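Local coordinates for protein iron superoxide dismutase (Trypanosoma cruzi, PDB 2GPC) that probably catalyses the dismutation of superoxide radicals to molecular oxygen and hydrogen peroxide at a mononuclear iron centre, at residues F105-H119 with R174-W187. Residues are numbered along the deposited sequence; the frame is centred on the assembly and turned at random.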
ATOM      1  N   PHE A 105     -26.196 -11.936  -9.053  1.00 15.58           N
ATOM      2  CA  PHE A 105     -25.364 -10.751  -9.126  1.00 15.79           C
ATOM      3  C   PHE A 105     -25.138 -10.119  -7.746  1.00 15.58           C
ATOM      4  O   PHE A 105     -24.033  -9.698  -7.445  1.00 15.92           O
ATOM      5  CB  PHE A 105     -25.962  -9.706 -10.063  1.00 15.77           C
ATOM      6  CG  PHE A 105     -25.131  -8.460 -10.145  1.00 15.58           C
ATOM      7  CD1 PHE A 105     -23.955  -8.449 -10.885  1.00 15.94           C
ATOM      8  CD2 PHE A 105     -25.475  -7.335  -9.420  1.00 15.93           C
ATOM      9  CE1 PHE A 105     -23.164  -7.311 -10.931  1.00 15.71           C
ATOM     10  CE2 PHE A 105     -24.689  -6.190  -9.469  1.00 15.67           C
ATOM     11  CZ  PHE A 105     -23.534  -6.181 -10.227  1.00 15.70           C
ATOM     12  N   ALA A 106     -26.183 -10.046  -6.927  1.00 15.46           N
ATOM     13  CA  ALA A 106     -26.106  -9.384  -5.625  1.00 15.32           C
ATOM     14  C   ALA A 106     -25.104 -10.102  -4.728  1.00 15.01           C
ATOM     15  O   ALA A 106     -24.357  -9.468  -3.999  1.00 14.67           O
ATOM     16  CB  ALA A 106     -27.499  -9.328  -4.943  1.00 15.51           C
ATOM     17  N   LYS A 107     -25.081 -11.430  -4.799  1.00 14.52           N
ATOM     18  CA  LYS A 107     -24.158 -12.214  -3.986  1.00 14.57           C
ATOM     19  C   LYS A 107     -22.703 -12.062  -4.479  1.00 13.70           C
ATOM     20  O   LYS A 107     -21.782 -11.940  -3.673  1.00 13.36           O
ATOM     21  CB  LYS A 107     -24.585 -13.688  -3.956  1.00 14.94           C
ATOM     22  CG  LYS A 107     -25.738 -13.977  -2.981  1.00 16.20           C
ATOM     23  CD  LYS A 107     -26.272 -15.389  -3.161  1.00 18.16           C
ATOM     24  CE  LYS A 107     -27.287 -15.759  -2.072  1.00 20.43           C
ATOM     25  NZ  LYS A 107     -28.113 -16.949  -2.470  1.00 20.96           N
ATOM     26  N   PHE A 108     -22.513 -12.072  -5.794  1.00 13.19           N
ATOM     27  CA  PHE A 108     -21.212 -11.796  -6.401  1.00 12.88           C
ATOM     28  C   PHE A 108     -20.724 -10.419  -5.952  1.00 13.09           C
ATOM     29  O   PHE A 108     -19.592 -10.275  -5.502  1.00 13.64           O
ATOM     30  CB  PHE A 108     -21.282 -11.816  -7.935  1.00 12.64           C
ATOM     31  CG  PHE A 108     -20.202 -10.991  -8.596  1.00 12.33           C
ATOM     32  CD1 PHE A 108     -18.875 -11.413  -8.569  1.00 12.78           C
ATOM     33  CD2 PHE A 108     -20.501  -9.778  -9.195  1.00 11.46           C
ATOM     34  CE1 PHE A 108     -17.865 -10.629  -9.148  1.00 10.99           C
ATOM     35  CE2 PHE A 108     -19.505  -9.001  -9.773  1.00 11.40           C
ATOM     36  CZ  PHE A 108     -18.192  -9.433  -9.754  1.00 11.65           C
ATOM     37  N   LYS A 109     -21.587  -9.422  -6.067  1.00 12.93           N
ATOM     38  CA  LYS A 109     -21.213  -8.042  -5.803  1.00 13.22           C
ATOM     39  C   LYS A 109     -20.803  -7.874  -4.339  1.00 13.48           C
ATOM     40  O   LYS A 109     -19.820  -7.193  -4.048  1.00 12.95           O
ATOM     41  CB  LYS A 109     -22.361  -7.099  -6.183  1.00 13.36           C
ATOM     42  CG  LYS A 109     -22.179  -5.676  -5.720  1.00 14.55           C
ATOM     43  CD  LYS A 109     -23.222  -4.742  -6.309  1.00 14.83           C
ATOM     44  CE  LYS A 109     -22.975  -3.326  -5.839  1.00 16.17           C
ATOM     45  NZ  LYS A 109     -23.945  -2.359  -6.399  1.00 16.25           N
ATOM     46  N   GLU A 110     -21.546  -8.505  -3.428  1.00 13.80           N
ATOM     47  CA  GLU A 110     -21.203  -8.472  -2.017  1.00 14.72           C
ATOM     48  C   GLU A 110     -19.823  -9.099  -1.769  1.00 14.38           C
ATOM     49  O   GLU A 110     -19.028  -8.554  -1.009  1.00 14.32           O
ATOM     50  CB  GLU A 110     -22.277  -9.167  -1.160  1.00 15.09           C
ATOM     51  CG  GLU A 110     -21.934  -9.280   0.330  1.00 18.32           C
ATOM     52  CD  GLU A 110     -22.127  -7.977   1.108  1.00 22.25           C
ATOM     53  OE1 GLU A 110     -22.393  -6.918   0.485  1.00 23.83           O
ATOM     54  OE2 GLU A 110     -22.019  -8.009   2.359  1.00 25.00           O
ATOM     55  N   GLU A 111     -19.537 -10.234  -2.401  1.00 13.94           N
ATOM     56  CA  GLU A 111     -18.268 -10.923  -2.178  1.00 14.09           C
ATOM     57  C   GLU A 111     -17.087 -10.104  -2.730  1.00 13.83           C
ATOM     58  O   GLU A 111     -16.081  -9.952  -2.055  1.00 13.70           O
ATOM     59  CB  GLU A 111     -18.303 -12.325  -2.782  1.00 14.41           C
ATOM     60  CG  GLU A 111     -17.052 -13.153  -2.526  1.00 15.28           C
ATOM     61  CD  GLU A 111     -17.157 -14.574  -3.057  1.00 15.98           C
ATOM     62  OE1 GLU A 111     -18.272 -15.017  -3.419  1.00 17.77           O
ATOM     63  OE2 GLU A 111     -16.114 -15.260  -3.095  1.00 17.82           O
ATOM     64  N   PHE A 112     -17.229  -9.560  -3.933  1.00 13.08           N
ATOM     65  CA  PHE A 112     -16.172  -8.751  -4.539  1.00 12.69           C
ATOM     66  C   PHE A 112     -15.935  -7.468  -3.739  1.00 12.37           C
ATOM     67  O   PHE A 112     -14.789  -7.133  -3.443  1.00 12.36           O
ATOM     68  CB  PHE A 112     -16.510  -8.448  -6.011  1.00 12.49           C
ATOM     69  CG  PHE A 112     -15.431  -7.700  -6.755  1.00 12.20           C
ATOM     70  CD1 PHE A 112     -15.257  -6.336  -6.573  1.00 11.99           C
ATOM     71  CD2 PHE A 112     -14.600  -8.361  -7.659  1.00 12.04           C
ATOM     72  CE1 PHE A 112     -14.262  -5.634  -7.274  1.00 12.99           C
ATOM     73  CE2 PHE A 112     -13.604  -7.669  -8.356  1.00 12.16           C
ATOM     74  CZ  PHE A 112     -13.447  -6.299  -8.170  1.00 11.47           C
ATOM     75  N   THR A 113     -17.018  -6.782  -3.371  1.00 12.03           N
ATOM     76  CA  THR A 113     -16.955  -5.567  -2.544  1.00 11.66           C
ATOM     77  C   THR A 113     -16.193  -5.804  -1.253  1.00 11.91           C
ATOM     78  O   THR A 113     -15.270  -5.073  -0.937  1.00 11.71           O
ATOM     79  CB  THR A 113     -18.368  -5.071  -2.191  1.00 11.89           C
ATOM     80  OG1 THR A 113     -19.074  -4.706  -3.382  1.00 10.32           O
ATOM     81  CG2 THR A 113     -18.332  -3.783  -1.359  1.00 12.12           C
ATOM     82  N   ASN A 114     -16.572  -6.832  -0.516  1.00 12.02           N
ATOM     83  CA  ASN A 114     -15.941  -7.091   0.774  1.00 12.64           C
ATOM     84  C   ASN A 114     -14.456  -7.447   0.647  1.00 12.70           C
ATOM     85  O   ASN A 114     -13.644  -7.013   1.463  1.00 13.24           O
ATOM     86  CB  ASN A 114     -16.731  -8.144   1.546  1.00 12.77           C
ATOM     87  CG  ASN A 114     -18.105  -7.626   1.980  1.00 13.78           C
ATOM     88  OD1 ASN A 114     -18.336  -6.407   2.049  1.00 14.57           O
ATOM     89  ND2 ASN A 114     -19.016  -8.544   2.277  1.00 14.07           N
ATOM     90  N   VAL A 115     -14.103  -8.202  -0.387  1.00 12.88           N
ATOM     91  CA  VAL A 115     -12.693  -8.463  -0.694  1.00 12.96           C
ATOM     92  C   VAL A 115     -11.941  -7.159  -1.061  1.00 12.50           C
ATOM     93  O   VAL A 115     -10.866  -6.892  -0.549  1.00 12.18           O
ATOM     94  CB  VAL A 115     -12.554  -9.510  -1.840  1.00 13.10           C
ATOM     95  CG1 VAL A 115     -11.150  -9.545  -2.401  1.00 12.93           C
ATOM     96  CG2 VAL A 115     -12.947 -10.891  -1.345  1.00 14.08           C
ATOM     97  N   ALA A 116     -12.520  -6.357  -1.947  1.00 12.22           N
ATOM     98  CA  ALA A 116     -11.886  -5.121  -2.404  1.00 12.33           C
ATOM     99  C   ALA A 116     -11.701  -4.114  -1.265  1.00 12.42           C
ATOM    100  O   ALA A 116     -10.649  -3.485  -1.162  1.00 12.73           O
ATOM    101  CB  ALA A 116     -12.687  -4.504  -3.534  1.00 11.88           C
ATOM    102  N   VAL A 117     -12.713  -3.970  -0.414  1.00 12.76           N
ATOM    103  CA  VAL A 117     -12.678  -3.000   0.682  1.00 12.98           C
ATOM    104  C   VAL A 117     -11.846  -3.533   1.853  1.00 13.45           C
ATOM    105  O   VAL A 117     -11.176  -2.766   2.547  1.00 14.09           O
ATOM    106  CB  VAL A 117     -14.112  -2.600   1.148  1.00 13.15           C
ATOM    107  CG1 VAL A 117     -14.063  -1.680   2.353  1.00 12.83           C
ATOM    108  CG2 VAL A 117     -14.874  -1.919   0.015  1.00 12.74           C
ATOM    109  N   GLY A 118     -11.861  -4.843   2.056  1.00 13.43           N
ATOM    110  CA  GLY A 118     -11.166  -5.457   3.180  1.00 13.68           C
ATOM    111  C   GLY A 118      -9.696  -5.795   2.937  1.00 13.59           C
ATOM    112  O   GLY A 118      -9.012  -6.201   3.871  1.00 14.18           O
ATOM    113  N   HIS A 119      -9.195  -5.651   1.707  1.00 13.04           N
ATOM    114  CA  HIS A 119      -7.823  -6.076   1.421  1.00 12.82           C
ATOM    115  C   HIS A 119      -6.864  -5.183   2.196  1.00 12.59           C
ATOM    116  O   HIS A 119      -6.941  -3.962   2.101  1.00 12.84           O
ATOM    117  CB  HIS A 119      -7.492  -6.018  -0.070  1.00 12.94           C
ATOM    118  CG  HIS A 119      -6.136  -6.555  -0.400  1.00 12.88           C
ATOM    119  ND1 HIS A 119      -5.899  -7.896  -0.628  1.00 12.75           N
ATOM    120  CD2 HIS A 119      -4.936  -5.936  -0.512  1.00 11.83           C
ATOM    121  CE1 HIS A 119      -4.612  -8.076  -0.880  1.00 13.15           C
ATOM    122  NE2 HIS A 119      -4.007  -6.903  -0.817  1.00 11.01           N
ATOM    123  N   ARG A 174     -12.017   4.101   0.894  1.00 12.12           N
ATOM    124  CA  ARG A 174     -11.963   3.087  -0.148  1.00 12.19           C
ATOM    125  C   ARG A 174     -13.339   2.502  -0.441  1.00 12.24           C
ATOM    126  O   ARG A 174     -13.614   2.131  -1.582  1.00 11.99           O
ATOM    127  CB  ARG A 174     -11.018   1.949   0.232  1.00 12.24           C
ATOM    128  CG  ARG A 174     -10.657   1.073  -0.971  1.00 12.61           C
ATOM    129  CD  ARG A 174     -10.049  -0.239  -0.606  1.00 11.99           C
ATOM    130  NE  ARG A 174      -8.749  -0.071   0.020  1.00 10.97           N
ATOM    131  CZ  ARG A 174      -8.036  -1.060   0.516  1.00 12.73           C
ATOM    132  NH1 ARG A 174      -8.494  -2.305   0.456  1.00 12.72           N
ATOM    133  NH2 ARG A 174      -6.858  -0.808   1.076  1.00 12.72           N
ATOM    134  N   ALA A 175     -14.195   2.401   0.576  1.00 11.92           N
ATOM    135  CA  ALA A 175     -15.566   1.923   0.355  1.00 12.33           C
ATOM    136  C   ALA A 175     -16.301   2.778  -0.686  1.00 12.25           C
ATOM    137  O   ALA A 175     -16.971   2.250  -1.561  1.00 11.81           O
ATOM    138  CB  ALA A 175     -16.343   1.891   1.650  1.00 12.62           C
ATOM    139  N   ALA A 176     -16.153   4.094  -0.601  1.00 12.26           N
ATOM    140  CA  ALA A 176     -16.805   4.999  -1.550  1.00 12.73           C
ATOM    141  C   ALA A 176     -16.217   4.849  -2.949  1.00 12.62           C
ATOM    142  O   ALA A 176     -16.929   4.932  -3.951  1.00 12.45           O
ATOM    143  CB  ALA A 176     -16.708   6.445  -1.075  1.00 12.52           C
ATOM    144  N   TYR A 177     -14.914   4.613  -3.006  1.00 12.94           N
ATOM    145  CA  TYR A 177     -14.223   4.397  -4.272  1.00 12.75           C
ATOM    146  C   TYR A 177     -14.726   3.128  -4.950  1.00 12.81           C
ATOM    147  O   TYR A 177     -14.916   3.108  -6.165  1.00 13.32           O
ATOM    148  CB  TYR A 177     -12.705   4.312  -4.023  1.00 12.87           C
ATOM    149  CG  TYR A 177     -11.910   3.602  -5.093  1.00 11.64           C
ATOM    150  CD1 TYR A 177     -11.785   4.134  -6.381  1.00 11.89           C
ATOM    151  CD2 TYR A 177     -11.265   2.397  -4.819  1.00 12.87           C
ATOM    152  CE1 TYR A 177     -11.042   3.467  -7.371  1.00 11.76           C
ATOM    153  CE2 TYR A 177     -10.526   1.731  -5.792  1.00 12.60           C
ATOM    154  CZ  TYR A 177     -10.417   2.269  -7.071  1.00 12.95           C
ATOM    155  OH  TYR A 177      -9.656   1.609  -8.032  1.00 11.82           O
ATOM    156  N   VAL A 178     -14.942   2.071  -4.168  1.00 12.75           N
ATOM    157  CA  VAL A 178     -15.426   0.807  -4.714  1.00 12.40           C
ATOM    158  C   VAL A 178     -16.867   0.942  -5.196  1.00 12.58           C
ATOM    159  O   VAL A 178     -17.227   0.357  -6.210  1.00 12.61           O
ATOM    160  CB  VAL A 178     -15.260  -0.358  -3.703  1.00 12.29           C
ATOM    161  CG1 VAL A 178     -16.011  -1.630  -4.157  1.00 12.42           C
ATOM    162  CG2 VAL A 178     -13.789  -0.659  -3.533  1.00 12.32           C
ATOM    163  N   GLN A 179     -17.686   1.715  -4.487  1.00 12.97           N
ATOM    164  CA  GLN A 179     -19.044   1.999  -4.963  1.00 13.39           C
ATOM    165  C   GLN A 179     -18.985   2.671  -6.341  1.00 12.82           C
ATOM    166  O   GLN A 179     -19.756   2.334  -7.239  1.00 12.35           O
ATOM    167  CB  GLN A 179     -19.833   2.843  -3.943  1.00 13.90           C
ATOM    168  CG  GLN A 179     -20.319   2.015  -2.715  1.00 16.14           C
ATOM    169  CD  GLN A 179     -21.025   0.695  -3.105  1.00 18.77           C
ATOM    170  OE1 GLN A 179     -22.084   0.721  -3.723  1.00 22.77           O
ATOM    171  NE2 GLN A 179     -20.429  -0.444  -2.751  1.00 17.22           N
ATOM    172  N   THR A 180     -18.039   3.596  -6.508  1.00 12.49           N
ATOM    173  CA  THR A 180     -17.807   4.251  -7.793  1.00 12.43           C
ATOM    174  C   THR A 180     -17.349   3.261  -8.867  1.00 12.13           C
ATOM    175  O   THR A 180     -17.791   3.341 -10.014  1.00 11.77           O
ATOM    176  CB  THR A 180     -16.774   5.384  -7.618  1.00 12.65           C
ATOM    177  OG1 THR A 180     -17.423   6.538  -7.075  1.00 12.12           O
ATOM    178  CG2 THR A 180     -16.199   5.856  -8.946  1.00 12.88           C
ATOM    179  N   PHE A 181     -16.467   2.338  -8.501  1.00 11.60           N
ATOM    180  CA  PHE A 181     -16.003   1.310  -9.434  1.00 11.52           C
ATOM    181  C   PHE A 181     -17.205   0.579 -10.009  1.00 11.82           C
ATOM    182  O   PHE A 181     -17.265   0.333 -11.217  1.00 12.22           O
ATOM    183  CB  PHE A 181     -15.031   0.330  -8.745  1.00 11.82           C
ATOM    184  CG  PHE A 181     -14.550  -0.780  -9.635  1.00 10.57           C
ATOM    185  CD1 PHE A 181     -13.525  -0.561 -10.544  1.00 10.74           C
ATOM    186  CD2 PHE A 181     -15.129  -2.039  -9.573  1.00 11.74           C
ATOM    187  CE1 PHE A 181     -13.077  -1.589 -11.375  1.00 11.31           C
ATOM    188  CE2 PHE A 181     -14.687  -3.072 -10.397  1.00 11.35           C
ATOM    189  CZ  PHE A 181     -13.654  -2.839 -11.303  1.00 11.03           C
ATOM    190  N   TRP A 182     -18.187   0.267  -9.170  1.00 12.22           N
ATOM    191  CA  TRP A 182     -19.371  -0.452  -9.649  1.00 12.37           C
ATOM    192  C   TRP A 182     -20.135   0.353 -10.689  1.00 12.89           C
ATOM    193  O   TRP A 182     -20.733  -0.224 -11.599  1.00 13.76           O
ATOM    194  CB  TRP A 182     -20.303  -0.867  -8.505  1.00 12.66           C
ATOM    195  CG  TRP A 182     -19.758  -1.968  -7.646  1.00 12.18           C
ATOM    196  CD1 TRP A 182     -19.489  -1.899  -6.316  1.00 12.75           C
ATOM    197  CD2 TRP A 182     -19.421  -3.301  -8.056  1.00 12.06           C
ATOM    198  NE1 TRP A 182     -19.005  -3.104  -5.870  1.00 13.18           N
ATOM    199  CE2 TRP A 182     -18.952  -3.982  -6.919  1.00 13.08           C
ATOM    200  CE3 TRP A 182     -19.470  -3.991  -9.279  1.00 12.80           C
ATOM    201  CZ2 TRP A 182     -18.530  -5.306  -6.960  1.00 12.49           C
ATOM    202  CZ3 TRP A 182     -19.054  -5.304  -9.320  1.00 12.80           C
ATOM    203  CH2 TRP A 182     -18.586  -5.951  -8.164  1.00 13.11           C
ATOM    204  N   ASN A 183     -20.107   1.674 -10.569  1.00 13.27           N
ATOM    205  CA  ASN A 183     -20.781   2.545 -11.526  1.00 14.07           C
ATOM    206  C   ASN A 183     -20.070   2.636 -12.869  1.00 13.77           C
ATOM    207  O   ASN A 183     -20.635   3.176 -13.811  1.00 13.31           O
ATOM    208  CB  ASN A 183     -20.952   3.963 -10.955  1.00 14.54           C
ATOM    209  CG  ASN A 183     -21.981   4.035  -9.851  1.00 17.16           C
ATOM    210  OD1 ASN A 183     -21.985   4.982  -9.053  1.00 22.13           O
ATOM    211  ND2 ASN A 183     -22.870   3.055  -9.800  1.00 21.42           N
ATOM    212  N   VAL A 184     -18.836   2.131 -12.955  1.00 13.58           N
ATOM    213  CA  VAL A 184     -18.076   2.181 -14.205  1.00 13.56           C
ATOM    214  C   VAL A 184     -17.570   0.826 -14.728  1.00 13.74           C
ATOM    215  O   VAL A 184     -16.824   0.796 -15.702  1.00 13.59           O
ATOM    216  CB  VAL A 184     -16.883   3.180 -14.111  1.00 13.35           C
ATOM    217  CG1 VAL A 184     -17.388   4.595 -13.898  1.00 13.35           C
ATOM    218  CG2 VAL A 184     -15.893   2.779 -13.029  1.00 13.34           C
ATOM    219  N   VAL A 185     -17.998  -0.283 -14.133  1.00 13.54           N
ATOM    220  CA  VAL A 185     -17.539  -1.610 -14.591  1.00 14.26           C
ATOM    221  C   VAL A 185     -17.884  -1.808 -16.061  1.00 13.88           C
ATOM    222  O   VAL A 185     -19.013  -1.590 -16.469  1.00 12.93           O
ATOM    223  CB  VAL A 185     -18.166  -2.774 -13.782  1.00 14.11           C
ATOM    224  CG1 VAL A 185     -17.816  -4.145 -14.418  1.00 15.40           C
ATOM    225  CG2 VAL A 185     -17.696  -2.742 -12.369  1.00 15.51           C
ATOM    226  N   ASN A 186     -16.898  -2.242 -16.836  1.00 14.32           N
ATOM    227  CA  ASN A 186     -17.051  -2.473 -18.261  1.00 14.51           C
ATOM    228  C   ASN A 186     -17.422  -3.936 -18.505  1.00 14.30           C
ATOM    229  O   ASN A 186     -16.555  -4.782 -18.744  1.00 13.28           O
ATOM    230  CB  ASN A 186     -15.739  -2.106 -18.974  1.00 14.78           C
ATOM    231  CG  ASN A 186     -15.867  -2.099 -20.475  1.00 14.79           C
ATOM    232  OD1 ASN A 186     -16.859  -2.563 -21.027  1.00 15.23           O
ATOM    233  ND2 ASN A 186     -14.851  -1.569 -21.152  1.00 13.72           N
ATOM    234  N   TRP A 187     -18.717  -4.234 -18.434  1.00 14.28           N
ATOM    235  CA  TRP A 187     -19.191  -5.603 -18.672  1.00 14.35           C
ATOM    236  C   TRP A 187     -18.870  -6.090 -20.087  1.00 15.12           C
ATOM    237  O   TRP A 187     -18.723  -7.283 -20.300  1.00 14.55           O
ATOM    238  CB  TRP A 187     -20.693  -5.730 -18.381  1.00 13.89           C
ATOM    239  CG  TRP A 187     -20.998  -5.432 -16.959  1.00 13.22           C
ATOM    240  CD1 TRP A 187     -21.722  -4.388 -16.484  1.00 12.94           C
ATOM    241  CD2 TRP A 187     -20.512  -6.139 -15.808  1.00 11.04           C
ATOM    242  NE1 TRP A 187     -21.755  -4.418 -15.110  1.00 13.60           N
ATOM    243  CE2 TRP A 187     -21.020  -5.485 -14.667  1.00 12.55           C
ATOM    244  CE3 TRP A 187     -19.730  -7.284 -15.627  1.00 11.88           C
ATOM    245  CZ2 TRP A 187     -20.761  -5.926 -13.368  1.00 12.78           C
ATOM    246  CZ3 TRP A 187     -19.465  -7.718 -14.338  1.00 10.70           C
ATOM    247  CH2 TRP A 187     -19.981  -7.045 -13.227  1.00 11.88           C
TER
HETATM  248  O   HOH W   1     -21.690  -3.124  -2.562  1.00 23.60           O
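Three polar groups grip the hydroxyl OG1 of Thr-113: it donates to Lys-109 O, one helical turn back (2.7 Å), accepts the indole N-H of Trp-182 NE1 (3.0 Å, bent to 141°), and accepts from a water that in turn accepts from Gln-179 NE2. With OG1 beside its own backbone N (chi1 -63°), threonine adds a second bond to Lys-109 O, its N and OG1 reaching that oxygen from opposite faces of the carbonyl plane, and anchors the indole. Trp-182 sits as a knob among Phe-108, Lys-109, Phe-112 and Thr-113. The extended chain of Lys-109 runs across one indole face, its CE 3.9 Å from the centroid of the five-membered ring and its ammonium beyond in a cation-pi contact. Phe-112 CD1 meets Trp-182 CZ2 at 3.5 Å, and Phe-108 CE2 touches Trp-182 CH2. Farther along, Val-117, Ala-116 and Val-178 pack small side chains where the helices close in. At the end of helix 105-118, Arg-174 NH1 bridges Ala-116 O (2.9 Å) and His-119 O (2.8 Å), the latter on a lone pair, while Arg-174 NE is hydrogen-bonded to Tyr-166 OH. These two C-terminal-domain helices, crossing at 140°, are thus joined by aromatic packing around an indole whose N-H is satisfied, and the helix's partly negative C-terminal end probably favours the guanidinium.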